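Side-chain contacts in ORF 37 (Human herpesvirus 8 type M, PDB 3FHD), which cuts DNA as both an endonuclease and an exonuclease, processing branched or non-linear viral DNA intermediates so that unit-length linear progeny genomes can be packaged: residues L84-N89 and H138-L143; I100-V105 and E145-S150; D158-G163 and Y227-S232; S485-F490 and W495-L500. All coordinates share one frame; numbering follows the deposited sequence.

Contact 1. Residues L84-N89 and H138-L143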
loop_
_atom_site.group_PDB
_atom_site.type_symbol
_atom_site.label_atom_id
_atom_site.label_comp_id
_atom_site.label_asym_id
_atom_site.label_seq_id
_atom_site.Cartn_x
_atom_site.Cartn_y
_atom_site.Cartn_z
ATOM N N LEU A 84 -16.869 1.134 -15.841
ATOM C CA LEU A 84 -16.180 2.261 -16.496
ATOM C C LEU A 84 -14.649 2.255 -16.184
ATOM O O LEU A 84 -13.823 2.632 -17.023
ATOM C CB LEU A 84 -16.865 3.579 -16.101
ATOM C CG LEU A 84 -16.363 4.879 -16.719
ATOM C CD1 LEU A 84 -16.280 4.780 -18.258
ATOM C CD2 LEU A 84 -17.243 6.059 -16.263
ATOM N N ARG A 85 -14.293 1.798 -14.988
ATOM C CA ARG A 85 -12.877 1.602 -14.608
ATOM C C ARG A 85 -12.204 0.513 -15.487
ATOM O O ARG A 85 -11.050 0.692 -15.899
ATOM C CB ARG A 85 -12.786 1.225 -13.112
ATOM C CG ARG A 85 -11.358 1.146 -12.571
ATOM C CD ARG A 85 -10.647 2.479 -12.606
ATOM N NE ARG A 85 -9.202 2.308 -12.357
ATOM C CZ ARG A 85 -8.349 3.294 -12.093
ATOM N NH1 ARG A 85 -8.793 4.528 -11.956
ATOM N NH2 ARG A 85 -7.055 3.015 -11.912
ATOM N N MET A 86 -12.933 -0.582 -15.753
ATOM C CA MET A 86 -12.475 -1.656 -16.671
ATOM C C MET A 86 -12.259 -1.096 -18.079
ATOM O O MET A 86 -11.221 -1.349 -18.687
ATOM C CB MET A 86 -13.472 -2.833 -16.714
ATOM C CG MET A 86 -13.428 -3.734 -15.475
ATOM S SD MET A 86 -11.806 -4.441 -15.071
ATOM C CE MET A 86 -11.846 -4.103 -13.365
ATOM N N ALA A 87 -13.210 -0.285 -18.559
ATOM C CA ALA A 87 -13.099 0.412 -19.871
ATOM C C ALA A 87 -11.828 1.277 -19.935
ATOM O O ALA A 87 -11.064 1.212 -20.915
ATOM C CB ALA A 87 -14.336 1.290 -20.111
ATOM N N TYR A 88 -11.623 2.099 -18.907
ATOM C CA TYR A 88 -10.388 2.896 -18.768
ATOM C C TYR A 88 -9.128 2.027 -18.811
ATOM O O TYR A 88 -8.179 2.362 -19.540
ATOM C CB TYR A 88 -10.391 3.703 -17.450
ATOM C CG TYR A 88 -9.017 4.269 -17.098
ATOM C CD1 TYR A 88 -8.444 5.274 -17.867
ATOM C CD2 TYR A 88 -8.288 3.751 -16.014
ATOM C CE1 TYR A 88 -7.153 5.792 -17.569
ATOM C CE2 TYR A 88 -6.992 4.237 -15.713
ATOM C CZ TYR A 88 -6.457 5.276 -16.485
ATOM O OH TYR A 88 -5.196 5.753 -16.188
ATOM N N ASN A 89 -9.107 0.931 -18.031
ATOM C CA ASN A 89 -7.935 0.022 -18.034
ATOM C C ASN A 89 -7.608 -0.425 -19.466
ATOM O O ASN A 89 -6.453 -0.442 -19.885
ATOM C CB ASN A 89 -8.144 -1.205 -17.144
ATOM C CG ASN A 89 -7.745 -0.944 -15.666
ATOM O OD1 ASN A 89 -6.799 -1.542 -15.155
ATOM N ND2 ASN A 89 -8.435 -0.039 -15.011
ATOM N N HIS A 138 -11.196 -9.800 -12.036
ATOM C CA HIS A 138 -10.096 -10.289 -11.200
ATOM C C HIS A 138 -8.847 -10.593 -12.025
ATOM O O HIS A 138 -7.706 -10.208 -11.656
ATOM C CB HIS A 138 -10.527 -11.548 -10.438
ATOM C CG HIS A 138 -9.459 -12.102 -9.539
ATOM N ND1 HIS A 138 -9.107 -13.431 -9.533
ATOM C CD2 HIS A 138 -8.663 -11.500 -8.625
ATOM C CE1 HIS A 138 -8.136 -13.626 -8.659
ATOM N NE2 HIS A 138 -7.849 -12.470 -8.095
ATOM N N HIS A 139 -9.047 -11.294 -13.135
ATOM C CA HIS A 139 -7.931 -11.607 -14.021
ATOM C C HIS A 139 -7.247 -10.342 -14.582
ATOM O O HIS A 139 -6.022 -10.242 -14.519
ATOM C CB HIS A 139 -8.335 -12.568 -15.145
ATOM C CG HIS A 139 -7.174 -12.990 -15.980
ATOM N ND1 HIS A 139 -6.388 -14.076 -15.666
ATOM C CD2 HIS A 139 -6.647 -12.459 -17.107
ATOM C CE1 HIS A 139 -5.446 -14.217 -16.582
ATOM N NE2 HIS A 139 -5.572 -13.238 -17.458
ATOM N N ILE A 140 -8.027 -9.373 -15.054
ATOM C CA ILE A 140 -7.483 -8.085 -15.496
ATOM C C ILE A 140 -6.661 -7.369 -14.388
ATOM O O ILE A 140 -5.521 -6.906 -14.604
ATOM C CB ILE A 140 -8.600 -7.177 -16.106
ATOM C CG1 ILE A 140 -9.111 -7.712 -17.486
ATOM C CG2 ILE A 140 -8.152 -5.708 -16.160
ATOM C CD1 ILE A 140 -8.067 -7.765 -18.559
ATOM N N CYS A 141 -7.227 -7.288 -13.188
ATOM C CA CYS A 141 -6.557 -6.619 -12.081
ATOM C C CYS A 141 -5.228 -7.287 -11.705
ATOM O O CYS A 141 -4.224 -6.607 -11.385
ATOM C CB CYS A 141 -7.517 -6.528 -10.898
ATOM S SG CYS A 141 -8.903 -5.394 -11.221
ATOM N N CYS A 142 -5.207 -8.611 -11.790
ATOM C CA CYS A 142 -3.987 -9.385 -11.572
ATOM C C CYS A 142 -2.936 -9.107 -12.647
ATOM O O CYS A 142 -1.736 -9.054 -12.340
ATOM C CB CYS A 142 -4.294 -10.880 -11.539
ATOM S SG CYS A 142 -5.105 -11.391 -10.005
ATOM N N LEU A 143 -3.377 -8.960 -13.894
ATOM C CA LEU A 143 -2.435 -8.675 -14.988
ATOM C C LEU A 143 -1.844 -7.273 -14.861
ATOM O O LEU A 143 -0.647 -7.080 -15.101
ATOM C CB LEU A 143 -3.129 -8.859 -16.345
ATOM C CG LEU A 143 -3.368 -10.289 -16.863
ATOM C CD1 LEU A 143 -4.121 -10.116 -18.175
ATOM C CD2 LEU A 143 -2.093 -11.168 -17.057
#

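Contact 2. Residues I100-V105 and E145-S150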
loop_
_atom_site.group_PDB
_atom_site.type_symbol
_atom_site.label_atom_id
_atom_site.label_comp_id
_atom_site.label_asym_id
_atom_site.label_seq_id
_atom_site.Cartn_x
_atom_site.Cartn_y
_atom_site.Cartn_z
ATOM N N ILE A 100 5.729 -0.052 -21.779
ATOM C CA ILE A 100 6.154 -0.679 -20.510
ATOM C C ILE A 100 6.354 -2.204 -20.591
ATOM O O ILE A 100 6.606 -2.859 -19.578
ATOM C CB ILE A 100 5.197 -0.349 -19.332
ATOM C CG1 ILE A 100 3.829 -1.047 -19.519
ATOM C CG2 ILE A 100 5.077 1.175 -19.161
ATOM C CD1 ILE A 100 2.844 -0.803 -18.381
ATOM N N GLY A 101 6.186 -2.759 -21.784
ATOM C CA GLY A 101 6.485 -4.153 -22.036
ATOM C C GLY A 101 5.508 -5.185 -21.510
ATOM O O GLY A 101 5.928 -6.239 -21.046
ATOM N N SER A 102 4.210 -4.920 -21.596
ATOM C CA SER A 102 3.220 -5.893 -21.134
ATOM C C SER A 102 1.900 -5.788 -21.891
ATOM O O SER A 102 0.948 -5.114 -21.440
ATOM C CB SER A 102 2.986 -5.787 -19.618
ATOM O OG SER A 102 2.327 -4.583 -19.277
ATOM N N GLU A 103 1.843 -6.502 -23.011
ATOM C CA GLU A 103 0.677 -6.508 -23.894
ATOM C C GLU A 103 -0.440 -7.475 -23.460
ATOM O O GLU A 103 -1.511 -7.505 -24.059
ATOM C CB GLU A 103 1.118 -6.786 -25.330
ATOM N N ASP A 104 -0.191 -8.216 -22.390
ATOM C CA ASP A 104 -1.117 -9.220 -21.853
ATOM C C ASP A 104 -2.516 -8.685 -21.490
ATOM O O ASP A 104 -3.512 -9.408 -21.614
ATOM C CB ASP A 104 -0.475 -9.912 -20.643
ATOM C CG ASP A 104 0.849 -10.617 -21.009
ATOM O OD1 ASP A 104 1.960 -10.075 -20.699
ATOM O OD2 ASP A 104 0.778 -11.693 -21.642
ATOM N N VAL A 105 -2.581 -7.434 -21.028
ATOM C CA VAL A 105 -3.847 -6.856 -20.524
ATOM C C VAL A 105 -4.767 -6.601 -21.705
ATOM O O VAL A 105 -5.913 -7.056 -21.723
ATOM C CB VAL A 105 -3.640 -5.572 -19.712
ATOM C CG1 VAL A 105 -4.981 -4.897 -19.406
ATOM C CG2 VAL A 105 -2.907 -5.868 -18.421
ATOM N N GLU A 145 -1.499 -5.592 -11.934
ATOM C CA GLU A 145 -0.544 -5.748 -10.838
ATOM C C GLU A 145 0.818 -6.218 -11.323
ATOM O O GLU A 145 1.841 -5.610 -10.978
ATOM C CB GLU A 145 -1.097 -6.703 -9.725
ATOM C CG GLU A 145 -0.164 -6.803 -8.490
ATOM C CD GLU A 145 0.984 -7.833 -8.635
ATOM O OE1 GLU A 145 0.807 -8.876 -9.305
ATOM O OE2 GLU A 145 2.083 -7.598 -8.072
ATOM N N ARG A 146 0.843 -7.307 -12.100
ATOM C CA ARG A 146 2.093 -7.849 -12.649
ATOM C C ARG A 146 2.810 -6.831 -13.551
ATOM O O ARG A 146 4.032 -6.686 -13.465
ATOM C CB ARG A 146 1.845 -9.191 -13.359
ATOM C CG ARG A 146 1.594 -10.385 -12.393
ATOM C CD ARG A 146 2.861 -10.818 -11.613
ATOM N NE ARG A 146 3.055 -10.002 -10.416
ATOM C CZ ARG A 146 4.164 -9.932 -9.678
ATOM N NH1 ARG A 146 4.198 -9.125 -8.625
ATOM N NH2 ARG A 146 5.231 -10.669 -9.952
ATOM N N ALA A 147 2.050 -6.097 -14.359
ATOM C CA ALA A 147 2.592 -5.073 -15.262
ATOM C C ALA A 147 3.215 -3.858 -14.546
ATOM O O ALA A 147 3.921 -3.049 -15.168
ATOM C CB ALA A 147 1.499 -4.600 -16.193
ATOM N N THR A 148 2.899 -3.693 -13.259
ATOM C CA THR A 148 3.311 -2.531 -12.473
ATOM C C THR A 148 4.127 -2.861 -11.214
ATOM O O THR A 148 4.220 -2.042 -10.304
ATOM C CB THR A 148 2.090 -1.615 -12.099
ATOM O OG1 THR A 148 1.118 -2.320 -11.250
ATOM C CG2 THR A 148 1.431 -1.056 -13.379
ATOM N N SER A 149 4.688 -4.061 -11.141
ATOM C CA SER A 149 5.466 -4.492 -9.962
ATOM C C SER A 149 6.714 -3.665 -9.533
ATOM O O SER A 149 7.194 -3.812 -8.416
ATOM C CB SER A 149 5.805 -5.999 -10.047
ATOM O OG SER A 149 6.518 -6.273 -11.222
ATOM N N SER A 150 7.208 -2.780 -10.378
ATOM C CA SER A 150 8.308 -1.902 -9.974
ATOM C C SER A 150 7.820 -0.575 -9.367
ATOM O O SER A 150 8.621 0.336 -9.111
ATOM C CB SER A 150 9.257 -1.663 -11.144
ATOM O OG SER A 150 8.568 -0.963 -12.164
HETATM O O HOH W 1 5.286 -3.529 -17.158
#

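Contact 3. Residues D158-G163 and Y227-S232. With SO4 (sulfate ion), chain B.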
loop_
_atom_site.group_PDB
_atom_site.type_symbol
_atom_site.label_atom_id
_atom_site.label_comp_id
_atom_site.label_asym_id
_atom_site.label_seq_id
_atom_site.Cartn_x
_atom_site.Cartn_y
_atom_site.Cartn_z
ATOM N N ASP A 158 1.835 6.842 -11.523
ATOM C CA ASP A 158 1.063 8.013 -11.063
ATOM C C ASP A 158 -0.267 8.090 -11.810
ATOM O O ASP A 158 -1.293 8.284 -11.188
ATOM C CB ASP A 158 1.842 9.316 -11.223
ATOM C CG ASP A 158 3.008 9.442 -10.226
ATOM O OD1 ASP A 158 2.965 8.791 -9.154
ATOM O OD2 ASP A 158 3.960 10.205 -10.520
ATOM N N ALA A 159 -0.237 7.906 -13.129
ATOM C CA ALA A 159 -1.449 7.964 -13.948
ATOM C C ALA A 159 -2.505 6.928 -13.574
ATOM O O ALA A 159 -3.708 7.244 -13.464
ATOM C CB ALA A 159 -1.081 7.842 -15.452
ATOM N N LEU A 160 -2.048 5.694 -13.317
ATOM C CA LEU A 160 -2.913 4.561 -12.990
ATOM C C LEU A 160 -3.593 4.723 -11.594
ATOM O O LEU A 160 -4.766 4.352 -11.394
ATOM C CB LEU A 160 -2.038 3.297 -12.990
ATOM C CG LEU A 160 -2.780 2.015 -12.590
ATOM C CD1 LEU A 160 -3.933 1.666 -13.536
ATOM C CD2 LEU A 160 -1.805 0.799 -12.441
ATOM N N ARG A 161 -2.853 5.323 -10.656
ATOM C CA ARG A 161 -3.355 5.569 -9.314
ATOM C C ARG A 161 -4.402 6.706 -9.194
ATOM O O ARG A 161 -5.150 6.782 -8.192
ATOM C CB ARG A 161 -2.177 5.780 -8.362
ATOM C CG ARG A 161 -1.346 4.503 -8.224
ATOM C CD ARG A 161 0.029 4.844 -7.608
ATOM N NE ARG A 161 -0.151 5.492 -6.308
ATOM C CZ ARG A 161 -0.216 4.839 -5.145
ATOM N NH1 ARG A 161 -0.074 3.523 -5.100
ATOM N NH2 ARG A 161 -0.424 5.497 -4.016
ATOM N N ASP A 162 -4.478 7.542 -10.204
ATOM C CA ASP A 162 -5.462 8.635 -10.223
ATOM C C ASP A 162 -6.889 8.054 -10.197
ATOM O O ASP A 162 -7.147 6.982 -10.809
ATOM C CB ASP A 162 -5.256 9.516 -11.446
ATOM C CG ASP A 162 -6.319 10.615 -11.532
ATOM O OD1 ASP A 162 -6.226 11.549 -10.726
ATOM O OD2 ASP A 162 -7.296 10.492 -12.306
ATOM N N GLY A 163 -7.781 8.704 -9.432
ATOM C CA GLY A 163 -9.191 8.320 -9.347
ATOM C C GLY A 163 -9.470 7.192 -8.355
ATOM O O GLY A 163 -10.585 6.712 -8.237
ATOM N N TYR A 227 5.477 -6.044 -5.504
ATOM C CA TYR A 227 4.037 -6.038 -5.811
ATOM C C TYR A 227 3.683 -4.779 -6.576
ATOM O O TYR A 227 4.098 -3.705 -6.168
ATOM C CB TYR A 227 3.245 -5.957 -4.500
ATOM C CG TYR A 227 3.173 -7.284 -3.827
ATOM C CD1 TYR A 227 2.229 -8.202 -4.244
ATOM C CD2 TYR A 227 4.049 -7.641 -2.820
ATOM C CE1 TYR A 227 2.129 -9.421 -3.676
ATOM C CE2 TYR A 227 3.953 -8.910 -2.228
ATOM C CZ TYR A 227 2.981 -9.783 -2.682
ATOM O OH TYR A 227 2.797 -11.059 -2.175
ATOM N N GLY A 228 2.842 -4.921 -7.602
ATOM C CA GLY A 228 2.335 -3.786 -8.355
ATOM C C GLY A 228 1.083 -3.211 -7.693
ATOM O O GLY A 228 0.850 -3.383 -6.494
ATOM N N PHE A 229 0.286 -2.508 -8.482
ATOM C CA PHE A 229 -0.890 -1.878 -7.948
ATOM C C PHE A 229 -2.126 -2.783 -8.171
ATOM O O PHE A 229 -2.429 -3.150 -9.296
ATOM C CB PHE A 229 -1.135 -0.544 -8.658
ATOM C CG PHE A 229 -2.152 0.307 -7.944
ATOM C CD1 PHE A 229 -1.949 0.694 -6.612
ATOM C CD2 PHE A 229 -3.308 0.696 -8.587
ATOM C CE1 PHE A 229 -2.919 1.509 -5.933
ATOM C CE2 PHE A 229 -4.255 1.476 -7.949
ATOM C CZ PHE A 229 -4.066 1.871 -6.624
ATOM N N MET A 230 -2.789 -3.145 -7.080
ATOM C CA MET A 230 -3.926 -4.046 -7.108
ATOM C C MET A 230 -5.211 -3.252 -6.967
ATOM O O MET A 230 -5.571 -2.882 -5.845
ATOM C CB MET A 230 -3.823 -5.024 -5.943
ATOM C CG MET A 230 -2.688 -6.013 -6.186
ATOM S SD MET A 230 -2.157 -7.073 -4.837
ATOM C CE MET A 230 -2.455 -6.094 -3.414
ATOM N N GLN A 231 -5.906 -3.030 -8.086
ATOM C CA GLN A 231 -7.207 -2.368 -8.079
ATOM C C GLN A 231 -8.250 -3.383 -7.512
ATOM O O GLN A 231 -8.078 -4.614 -7.676
ATOM C CB GLN A 231 -7.584 -1.981 -9.513
ATOM C CG GLN A 231 -6.556 -1.072 -10.208
ATOM C CD GLN A 231 -6.787 -0.972 -11.719
ATOM O OE1 GLN A 231 -7.428 -0.026 -12.198
ATOM N NE2 GLN A 231 -6.261 -1.948 -12.472
ATOM N N SER A 232 -9.301 -2.901 -6.858
ATOM C CA SER A 232 -10.455 -3.742 -6.520
ATOM C C SER A 232 -11.250 -4.168 -7.767
ATOM O O SER A 232 -11.835 -3.327 -8.447
ATOM C CB SER A 232 -11.416 -3.041 -5.529
ATOM O OG SER A 232 -12.685 -3.729 -5.517
HETATM S S SO4 B . -0.614 2.484 -1.568
HETATM O O1 SO4 B . -1.260 3.787 -1.597
HETATM O O2 SO4 B . 0.325 2.445 -0.442
HETATM O O3 SO4 B . -1.673 1.514 -1.381
HETATM O O4 SO4 B . -0.012 2.210 -2.847
#

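Contact 4. Residues S485-F490 and W495-L500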
loop_
_atom_site.group_PDB
_atom_site.type_symbol
_atom_site.label_atom_id
_atom_site.label_comp_id
_atom_site.label_asym_id
_atom_site.label_seq_id
_atom_site.Cartn_x
_atom_site.Cartn_y
_atom_site.Cartn_z
ATOM N N SER A 485 -17.570 12.786 -4.559
ATOM C CA SER A 485 -16.466 13.423 -5.242
ATOM C C SER A 485 -16.544 13.186 -6.762
ATOM O O SER A 485 -16.274 14.124 -7.509
ATOM C CB SER A 485 -15.128 12.920 -4.699
ATOM O OG SER A 485 -15.029 13.160 -3.308
ATOM N N ALA A 486 -16.906 11.959 -7.196
ATOM C CA ALA A 486 -17.149 11.654 -8.621
ATOM C C ALA A 486 -18.311 12.474 -9.223
ATOM O O ALA A 486 -18.182 12.971 -10.330
ATOM C CB ALA A 486 -17.360 10.147 -8.883
ATOM N N LYS A 487 -19.416 12.606 -8.493
ATOM C CA LYS A 487 -20.551 13.413 -8.956
ATOM C C LYS A 487 -20.186 14.893 -9.031
ATOM O O LYS A 487 -20.630 15.582 -9.949
ATOM C CB LYS A 487 -21.806 13.208 -8.075
ATOM C CG LYS A 487 -22.399 11.779 -8.116
ATOM C CD LYS A 487 -23.546 11.594 -7.112
ATOM C CE LYS A 487 -24.437 10.419 -7.505
ATOM N NZ LYS A 487 -25.695 10.320 -6.696
ATOM N N ASP A 488 -19.371 15.399 -8.106
ATOM C CA ASP A 488 -19.046 16.846 -8.144
ATOM C C ASP A 488 -17.951 17.168 -9.153
ATOM O O ASP A 488 -17.956 18.244 -9.742
ATOM C CB ASP A 488 -18.678 17.385 -6.755
ATOM N N THR A 489 -17.059 16.207 -9.393
ATOM C CA THR A 489 -15.920 16.391 -10.299
ATOM C C THR A 489 -16.315 16.167 -11.757
ATOM O O THR A 489 -15.760 16.793 -12.664
ATOM C CB THR A 489 -14.702 15.486 -9.906
ATOM O OG1 THR A 489 -14.295 15.821 -8.572
ATOM C CG2 THR A 489 -13.500 15.717 -10.807
ATOM N N PHE A 490 -17.265 15.278 -11.980
ATOM C CA PHE A 490 -17.671 14.931 -13.332
ATOM C C PHE A 490 -19.201 14.982 -13.301
ATOM O O PHE A 490 -19.867 13.947 -13.423
ATOM C CB PHE A 490 -17.157 13.526 -13.735
ATOM C CG PHE A 490 -15.701 13.274 -13.386
ATOM C CD1 PHE A 490 -14.676 13.688 -14.237
ATOM C CD2 PHE A 490 -15.360 12.601 -12.198
ATOM C CE1 PHE A 490 -13.289 13.440 -13.909
ATOM C CE2 PHE A 490 -14.000 12.366 -11.860
ATOM C CZ PHE A 490 -12.965 12.806 -12.744
ATOM N N TRP A 495 -23.927 8.854 -13.388
ATOM C CA TRP A 495 -23.431 7.701 -12.633
ATOM C C TRP A 495 -24.594 6.839 -12.142
ATOM O O TRP A 495 -25.581 7.376 -11.594
ATOM C CB TRP A 495 -22.636 8.158 -11.401
ATOM C CG TRP A 495 -21.424 8.978 -11.685
ATOM C CD1 TRP A 495 -21.304 10.336 -11.595
ATOM C CD2 TRP A 495 -20.142 8.485 -12.072
ATOM N NE1 TRP A 495 -20.018 10.726 -11.894
ATOM C CE2 TRP A 495 -19.282 9.610 -12.205
ATOM C CE3 TRP A 495 -19.628 7.193 -12.313
ATOM C CZ2 TRP A 495 -17.943 9.493 -12.583
ATOM C CZ3 TRP A 495 -18.274 7.072 -12.694
ATOM C CH2 TRP A 495 -17.452 8.215 -12.821
ATOM N N ASP A 496 -24.478 5.527 -12.360
ATOM C CA ASP A 496 -25.404 4.544 -11.817
ATOM C C ASP A 496 -24.615 3.763 -10.781
ATOM O O ASP A 496 -23.808 2.898 -11.125
ATOM C CB ASP A 496 -25.974 3.639 -12.932
ATOM C CG ASP A 496 -26.923 2.548 -12.403
ATOM O OD1 ASP A 496 -26.801 2.143 -11.232
ATOM O OD2 ASP A 496 -27.810 2.089 -13.158
ATOM N N PHE A 497 -24.813 4.101 -9.506
ATOM C CA PHE A 497 -24.036 3.491 -8.432
ATOM C C PHE A 497 -24.768 2.298 -7.753
ATOM O O PHE A 497 -24.329 1.802 -6.699
ATOM C CB PHE A 497 -23.615 4.557 -7.399
ATOM C CG PHE A 497 -22.557 5.535 -7.896
ATOM C CD1 PHE A 497 -21.419 5.087 -8.581
ATOM C CD2 PHE A 497 -22.687 6.903 -7.633
ATOM C CE1 PHE A 497 -20.429 5.997 -9.012
ATOM C CE2 PHE A 497 -21.717 7.812 -8.051
ATOM C CZ PHE A 497 -20.587 7.364 -8.739
ATOM N N SER A 498 -25.866 1.840 -8.374
ATOM C CA SER A 498 -26.564 0.603 -7.960
ATOM C C SER A 498 -25.596 -0.545 -7.666
ATOM O O SER A 498 -25.612 -1.112 -6.567
ATOM C CB SER A 498 -27.578 0.147 -9.024
ATOM O OG SER A 498 -28.510 1.174 -9.317
ATOM N N TYR A 499 -24.745 -0.872 -8.639
ATOM C CA TYR A 499 -23.823 -2.001 -8.493
ATOM C C TYR A 499 -22.787 -1.753 -7.402
ATOM O O TYR A 499 -22.431 -2.668 -6.652
ATOM C CB TYR A 499 -23.124 -2.358 -9.824
ATOM C CG TYR A 499 -22.431 -3.710 -9.775
ATOM C CD1 TYR A 499 -23.138 -4.889 -10.063
ATOM C CD2 TYR A 499 -21.092 -3.818 -9.406
ATOM C CE1 TYR A 499 -22.517 -6.148 -9.997
ATOM C CE2 TYR A 499 -20.454 -5.066 -9.337
ATOM C CZ TYR A 499 -21.175 -6.225 -9.638
ATOM O OH TYR A 499 -20.555 -7.452 -9.577
ATOM N N LEU A 500 -22.307 -0.510 -7.327
ATOM C CA LEU A 500 -21.252 -0.117 -6.386
ATOM C C LEU A 500 -21.665 -0.298 -4.924
ATOM O O LEU A 500 -20.892 -0.829 -4.109
ATOM C CB LEU A 500 -20.820 1.332 -6.648
ATOM C CG LEU A 500 -19.475 1.792 -6.089
ATOM C CD1 LEU A 500 -18.344 1.105 -6.838
ATOM C CD2 LEU A 500 -19.336 3.307 -6.180
#

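Contact 1. Residues L84-N89 and H138-L143
I140 meets M86 through its CG2 methyl. That branch lies anti to the backbone N (chi1 to CG1 is -70°) and is carried by a CB pointing toward the partner helix, so I140 CG2 comes to rest 4.0 Å from M86 SD. The two side chains slide past each other in opposite directions. The same methyl approaches the amide of N89 more loosely, at 4.5 Å from I140 CG2 to N89 OD1. The amide is engaged elsewhere: its oxygen accepts from Q231, while N89 ND2 turns back to R85 O at 2.9 Å, reaching that carbonyl from the face opposite the one met by the backbone N of N89. F108 and F109 of helix 104-113 also pack on I140. Here helices 83-100 and 134-147 cross at 43° in a region of helices and connecting loops, without strands. Their local axes remain 11.5 Å apart, and it is chiefly the long M86 side chain that bridges the gap. At C141 the thiol does the touching: C141 SG lies 3.9 Å from M86 CE. The methionine chain, bent at both chi2 and chi3, gives its sulfur to I140 and its terminal methyl to the cysteine, while Y409 of helix 394-412 also packs on C141. One turn beyond I140, L143 leaves this interface and lies against D104 and V105 of helix 104-113.

Contact 2. Residues I100-V105 and E145-S150
S102 OG and I100 CG1 both lie between backbone N and carbonyl carbon, each with chi1 of 69°, and in both cases this turns the group onto A147. For the serine it brings S102 OG to 3.2 Å from A147 CB, with S102 CB behind it at 3.9 Å from the same methyl. The isoleucine continues in extended form beyond CG1, and I100 CD1 reaches 4.1 Å from A147 O. Between these two residues in the chain, G101 closes helix 83-100 with a Schellman motif, using a positive phi of 75° before the chain enters helix 104-113. A147 stands at the end of helix 134-147, so the contact joins a turn between two helices to the end of a third. A water ties the two backbones together, donating to I100 O at 2.8 Å and to A147 O at a short, somewhat doubtful 2.5 Å. Elsewhere, R146 grips E145 side-on, NE and NH1 each meeting a different carboxylate oxygen nearly in the guanidinium plane. The same E145 OE2 also accepts from G228 N, and R146 NH1 also donates to D226 O. No direct hydrogen bond joins the segments, and S102 OG, buried against a methyl, has no polar partner in the model. Cohesion therefore rests on van der Waals contact, with a water that appears to link two carbonyls, neither able to donate.

Contact 3. Residues D158-G163 and Y227-S232
R161 lies across F229, and its side chain can be traced from the ring to a bound sulfate. CB leaves the backbone at an angle to the partner segment. CG then settles over the middle of one ring face, a CH-pi contact with R161 CG 4.0 Å from the F229 centroid and 5° off the ring normal. A bend at chi3 (58°) swings the guanidinium past the ring rim, its plane 59° from that of the phenyl group. R161 NH1 passes 3.6 Å from F229 CE1. The same R161 NH1 gives a nearly straight hydrogen bond of 2.6 Å to sulfate O4. A longer one, 3.1 Å, runs from R161 NH2 to sulfate O1. The sulfur lies in the guanidinium plane, and O4 also meets the F229 ring at its edge. S167, S168 and S241 complete the anion's grip. The sulfate probably came from the crystallisation liquor. With the R161 side chain about 10 Å from the bound magnesium ion, the site is consistent with a place for a DNA phosphate. Beside it, L160 CD2 packs 4.1 Å from F229 CB. The other methyl of L160 touches Q231, whose OE1 accepts from R85 of helix 83-100. Helix 157-161 thus lies against F229 and the side chain of Q231 in strand 230-231, the antiparallel neighbour of strand 238-240, with V144 of helix 134-147 touching both L160 and Q231.

Contact 4. Residues S485-F490 and W495-L500
The indole of W495 carries A486 CB and F497 CZ over the same face, both offset toward the rim, the first 3.6 Å and the second 3.2 Å above the plane. F497 presents its own ring edge to the helix, with A486 CB and K487 CE near the ring plane, while W495 CB lies over one of its faces. The F490 ring meets the indole obliquely, F490 CD2 lying 4.1 Å from W495 CZ2, and T489 CG2 lies over one face of that phenyl group. The indole is directed toward the helix with CG anti to the carbonyl carbon (chi1 -61°). This brings W495 NE1 within 3.3 Å of A486 O, but the bond is weak, bent to 134° at the hydrogen, and the same carbonyl already accepts from the backbone N of F490. K487 runs extended alongside both aromatics, with K487 CG 3.9 Å from W495 CD1 and K487 CE reaching the edge of the F497 ring. Its aliphatic part thus borders the apolar cluster on the exposed side of the helix. L63 of helix 59-64 packs against both W495 and F490. Beyond W495, D496 forms an Asx turn, its OD1 accepting from S498 N at 3.0 Å and from the S498 hydroxyl as well. From F490 to F497 the chain runs as loop, and aromatic residues before the short, weakly bonded helix 498-502 fold back onto the last turn of helix 468-489: the C-terminal end of a long helix covered by the segment that follows it.

Overall arrangement
Contacts 1 and 3 are buried, contact 2 lies at the surface and contact 4 is partly buried. Contacts 1 and 2 both use helix 134-147, midway along it and at its end, and they adjoin through helix 104-113. Contact 3 is fastened to both by polar bonds, from helix 83-100 on the side of contact 1 and from the end of helix 134-147 on the side of contact 2. Contact 4 touches only contact 1, through L84 and W495. Chemistry follows place: sulfur and methyl groups between helices in contact 1, a water bridge in contact 2, an arginine holding an anion in contact 3, and aromatic clustering near the C-terminus in contact 4.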